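Local coordinates for protein alkyl hydroperoxide reductase/ Thiol specific antioxidant/ Mal allergen (Burkholderia ambifaria, PDB 5ENU) that probably reduces hydrogen peroxide and organic hydroperoxides by cysteine thiol chemistry, as a peroxiredoxin of the thioredoxin-like fold, at residues L41-K46 with S128-D133. Sequence-based numbering, arbitrary orientation.
Sequences LYFYPK and STFLID
Phe43 and Phe130 meet diagonally across two antiparallel strands, CD1 of Phe43 lying 3.7 Å from CE2 of Phe130. Their planes stand at 87°, but the rings are offset and meet obliquely; large apolar rings suit this buried face, shared with Leu41 and Ser128. In both, CG lies beside the backbone N (chi1 -71° and -60°), a similar turn that brings the CD1/CE1 side of Phe43 to the CD2/CE2 side of Phe130. The edge of the Phe43 ring also approaches the carbonyl oxygen of Ser128.

Beneath the rings, two hydrogen-bonded pairs join the backbones. Leu41 N donates to Phe130 O and Phe130 N returns a bond to Leu41 O, each 2.9 Å long. At the next such pair the exchange is uneven: Phe43 N reaches Ser128 O at 2.7 Å, almost in line with the carbonyl, whereas Ser128 N to Phe43 O is longer, at 3.2 Å. Between them sits the non-hydrogen-bonded pair Tyr42 and Thr129, where CA of Thr129 directs a C-H at Leu41 O.

On this other face CB of Tyr42 packs 3.6 Å from OG1 of Thr129, while its aromatic ring leads off to stack on Phe59. Beta-branched Thr129 suits a strand, and its buried hydroxyl is satisfied: OG1 is hydrogen-bonded to His150 NE2 and, at 2.8 Å, to a water that donates to Phe43 O.

Farther out, Phe109 of helix 104-109 meets both phenylalanine rings, and aliphatic Leu41 packs on Phe109 and Val76. The pairing joins central strands of the thioredoxin-like sheet; Tyr44 and Pro45, both touching Cys52, follow toward helix 50-68. The chemistry of the contact implies a largely apolar aromatic face, small Ser128 bonding its OG to Glu126 O, and an opposite face where a threonine hydroxyl and water supplement the backbone bonding.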
ATOM      1  N   LEU A  41       1.232  -4.207  -0.963  1.00  6.52           N
ATOM      2  CA  LEU A  41       1.359  -2.921  -0.290  1.00  7.19           C
ATOM      3  C   LEU A  41       0.678  -1.909  -1.203  1.00  7.14           C
ATOM      4  O   LEU A  41       1.185  -1.629  -2.294  1.00  8.11           O
ATOM      5  CB  LEU A  41       2.835  -2.589  -0.103  1.00  8.05           C
ATOM      6  CG  LEU A  41       3.140  -1.387   0.787  1.00  8.57           C
ATOM      7  CD1 LEU A  41       2.700  -1.679   2.229  1.00  9.26           C
ATOM      8  CD2 LEU A  41       4.637  -1.024   0.718  1.00  9.71           C
ATOM      9  N   TYR A  42      -0.486  -1.408  -0.802  1.00  7.83           N
ATOM     10  CA  TYR A  42      -1.260  -0.527  -1.672  1.00  7.01           C
ATOM     11  C   TYR A  42      -1.291   0.881  -1.089  1.00  6.93           C
ATOM     12  O   TYR A  42      -1.667   1.063   0.079  1.00  7.68           O
ATOM     13  CB  TYR A  42      -2.664  -1.070  -2.017  1.00  7.60           C
ATOM     14  CG  TYR A  42      -3.801  -0.848  -1.030  1.00  8.16           C
ATOM     15  CD1 TYR A  42      -4.096  -1.782  -0.028  1.00  7.86           C
ATOM     16  CD2 TYR A  42      -4.631   0.271  -1.148  1.00  7.55           C
ATOM     17  CE1 TYR A  42      -5.156  -1.589   0.852  1.00  7.19           C
ATOM     18  CE2 TYR A  42      -5.706   0.468  -0.271  1.00  8.39           C
ATOM     19  CZ  TYR A  42      -5.941  -0.457   0.741  1.00  7.92           C
ATOM     20  OH  TYR A  42      -6.999  -0.304   1.620  1.00  9.41           O
ATOM     21  N   PHE A  43      -0.876   1.858  -1.899  1.00  7.49           N
ATOM     22  CA  PHE A  43      -0.885   3.266  -1.513  1.00  7.28           C
ATOM     23  C   PHE A  43      -2.147   3.917  -2.049  1.00  7.70           C
ATOM     24  O   PHE A  43      -2.501   3.720  -3.229  1.00  8.04           O
ATOM     25  CB  PHE A  43       0.324   3.997  -2.110  1.00  8.21           C
ATOM     26  CG  PHE A  43       1.646   3.615  -1.489  1.00  7.47           C
ATOM     27  CD1 PHE A  43       2.262   2.423  -1.808  1.00  7.85           C
ATOM     28  CD2 PHE A  43       2.273   4.474  -0.583  1.00  8.07           C
ATOM     29  CE1 PHE A  43       3.479   2.083  -1.238  1.00  9.97           C
ATOM     30  CE2 PHE A  43       3.502   4.144   0.002  1.00  8.44           C
ATOM     31  CZ  PHE A  43       4.098   2.934  -0.328  1.00  8.90           C
ATOM     32  N   TYR A  44      -2.842   4.648  -1.178  1.00  6.94           N
ATOM     33  CA  TYR A  44      -4.074   5.320  -1.569  1.00  7.92           C
ATOM     34  C   TYR A  44      -4.028   6.765  -1.091  1.00  8.33           C
ATOM     35  O   TYR A  44      -3.431   7.055  -0.049  1.00  9.24           O
ATOM     36  CB  TYR A  44      -5.319   4.594  -1.015  1.00  8.59           C
ATOM     37  CG  TYR A  44      -5.378   4.506   0.504  1.00  8.44           C
ATOM     38  CD1 TYR A  44      -4.700   3.495   1.203  1.00  9.04           C
ATOM     39  CD2 TYR A  44      -6.121   5.435   1.240  1.00  8.62           C
ATOM     40  CE1 TYR A  44      -4.773   3.417   2.594  1.00  9.16           C
ATOM     41  CE2 TYR A  44      -6.201   5.352   2.629  1.00  8.80           C
ATOM     42  CZ  TYR A  44      -5.527   4.348   3.298  1.00  8.52           C
ATOM     43  OH  TYR A  44      -5.588   4.268   4.673  1.00  9.25           O
ATOM     44  N   PRO A  45      -4.603   7.706  -1.851  1.00  8.41           N
ATOM     45  CA  PRO A  45      -4.402   9.131  -1.512  1.00 10.37           C
ATOM     46  C   PRO A  45      -4.882   9.551  -0.125  1.00  9.57           C
ATOM     47  O   PRO A  45      -4.148  10.276   0.564  1.00 10.68           O
ATOM     48  CB  PRO A  45      -5.146   9.877  -2.631  1.00 11.26           C
ATOM     49  CG  PRO A  45      -5.249   8.930  -3.768  1.00 13.83           C
ATOM     50  CD  PRO A  45      -5.140   7.518  -3.213  1.00  9.31           C
ATOM     51  N   LYS A  46      -6.079   9.146   0.319  1.00  8.79           N
ATOM     52  CA  LYS A  46      -6.631   9.786   1.518  1.00 10.39           C
ATOM     53  C   LYS A  46      -7.746   8.963   2.151  1.00 10.16           C
ATOM     54  O   LYS A  46      -8.704   8.579   1.468  1.00 11.08           O
ATOM     55  CB  LYS A  46      -7.202  11.178   1.188  1.00 14.14           C
ATOM     56  N   SER A 128      -1.224   3.699  -6.150  1.00  8.21           N
ATOM     57  CA  SER A 128      -0.256   2.752  -6.688  1.00  8.29           C
ATOM     58  C   SER A 128      -0.224   1.536  -5.776  1.00  7.59           C
ATOM     59  O   SER A 128      -0.414   1.658  -4.558  1.00  8.82           O
ATOM     60  CB  SER A 128       1.161   3.349  -6.741  1.00  7.75           C
ATOM     61  OG  SER A 128       1.180   4.567  -7.453  1.00  9.60           O
ATOM     62  N   THR A 129       0.086   0.375  -6.359  1.00  7.36           N
ATOM     63  CA  THR A 129       0.150  -0.885  -5.618  1.00  6.89           C
ATOM     64  C   THR A 129       1.412  -1.633  -5.992  1.00  7.72           C
ATOM     65  O   THR A 129       1.882  -1.540  -7.127  1.00  7.90           O
ATOM     66  CB  THR A 129      -1.086  -1.721  -5.897  1.00  7.62           C
ATOM     67  OG1 THR A 129      -2.227  -0.947  -5.542  1.00  7.51           O
ATOM     68  CG2 THR A 129      -1.085  -3.050  -5.128  1.00  9.30           C
ATOM     69  N   PHE A 130       1.952  -2.369  -5.021  1.00  6.33           N
ATOM     70  CA  PHE A 130       3.199  -3.105  -5.174  1.00  6.68           C
ATOM     71  C   PHE A 130       3.016  -4.513  -4.638  1.00  6.55           C
ATOM     72  O   PHE A 130       2.490  -4.695  -3.538  1.00  8.15           O
ATOM     73  CB  PHE A 130       4.295  -2.369  -4.413  1.00  6.48           C
ATOM     74  CG  PHE A 130       4.495  -0.973  -4.920  1.00  7.07           C
ATOM     75  CD1 PHE A 130       5.342  -0.732  -6.007  1.00  7.92           C
ATOM     76  CD2 PHE A 130       3.777   0.096  -4.379  1.00  7.81           C
ATOM     77  CE1 PHE A 130       5.491   0.562  -6.513  1.00  8.71           C
ATOM     78  CE2 PHE A 130       3.927   1.381  -4.900  1.00  7.43           C
ATOM     79  CZ  PHE A 130       4.792   1.605  -5.955  1.00  7.76           C
ATOM     80  N   LEU A 131       3.381  -5.496  -5.441  1.00  5.88           N
ATOM     81  CA  LEU A 131       3.336  -6.899  -5.058  1.00  6.21           C
ATOM     82  C   LEU A 131       4.763  -7.347  -4.787  1.00  6.83           C
ATOM     83  O   LEU A 131       5.597  -7.375  -5.702  1.00  7.62           O
ATOM     84  CB  LEU A 131       2.680  -7.752  -6.140  1.00  7.12           C
ATOM     85  CG  LEU A 131       2.744  -9.265  -5.936  1.00  8.06           C
ATOM     86  CD1 LEU A 131       2.174  -9.645  -4.578  1.00  9.40           C
ATOM     87  CD2 LEU A 131       1.991  -9.981  -7.049  1.00  8.78           C
ATOM     88  N   ILE A 132       5.036  -7.671  -3.529  1.00  7.30           N
ATOM     89  CA  ILE A 132       6.348  -8.089  -3.056  1.00  7.37           C
ATOM     90  C   ILE A 132       6.227  -9.559  -2.676  1.00  7.59           C
ATOM     91  O   ILE A 132       5.267  -9.945  -1.996  1.00  8.80           O
ATOM     92  CB  ILE A 132       6.773  -7.222  -1.856  1.00  8.55           C
ATOM     93  CG1 ILE A 132       6.858  -5.741  -2.259  1.00  9.15           C
ATOM     94  CG2 ILE A 132       8.077  -7.730  -1.250  1.00  8.81           C
ATOM     95  CD1 ILE A 132       6.860  -4.790  -1.087  1.00 10.76           C
ATOM     96  N   ASP A 133       7.164 -10.390  -3.128  1.00  7.52           N
ATOM     97  CA  ASP A 133       7.042 -11.821  -2.859  1.00  6.79           C
ATOM     98  C   ASP A 133       7.567 -12.193  -1.473  1.00  7.42           C
ATOM     99  O   ASP A 133       8.031 -11.349  -0.695  1.00  8.41           O
ATOM    100  CB  ASP A 133       7.620 -12.667  -3.999  1.00  9.34           C
ATOM    101  CG  ASP A 133       9.138 -12.591  -4.112  1.00  8.49           C
ATOM    102  OD1 ASP A 133       9.829 -12.108  -3.179  1.00  9.19           O
ATOM    103  OD2 ASP A 133       9.651 -13.084  -5.150  1.00 11.68           O
TER
HETATM  104  O   HOH W   1      -3.505   1.378  -4.643  1.00  8.54           O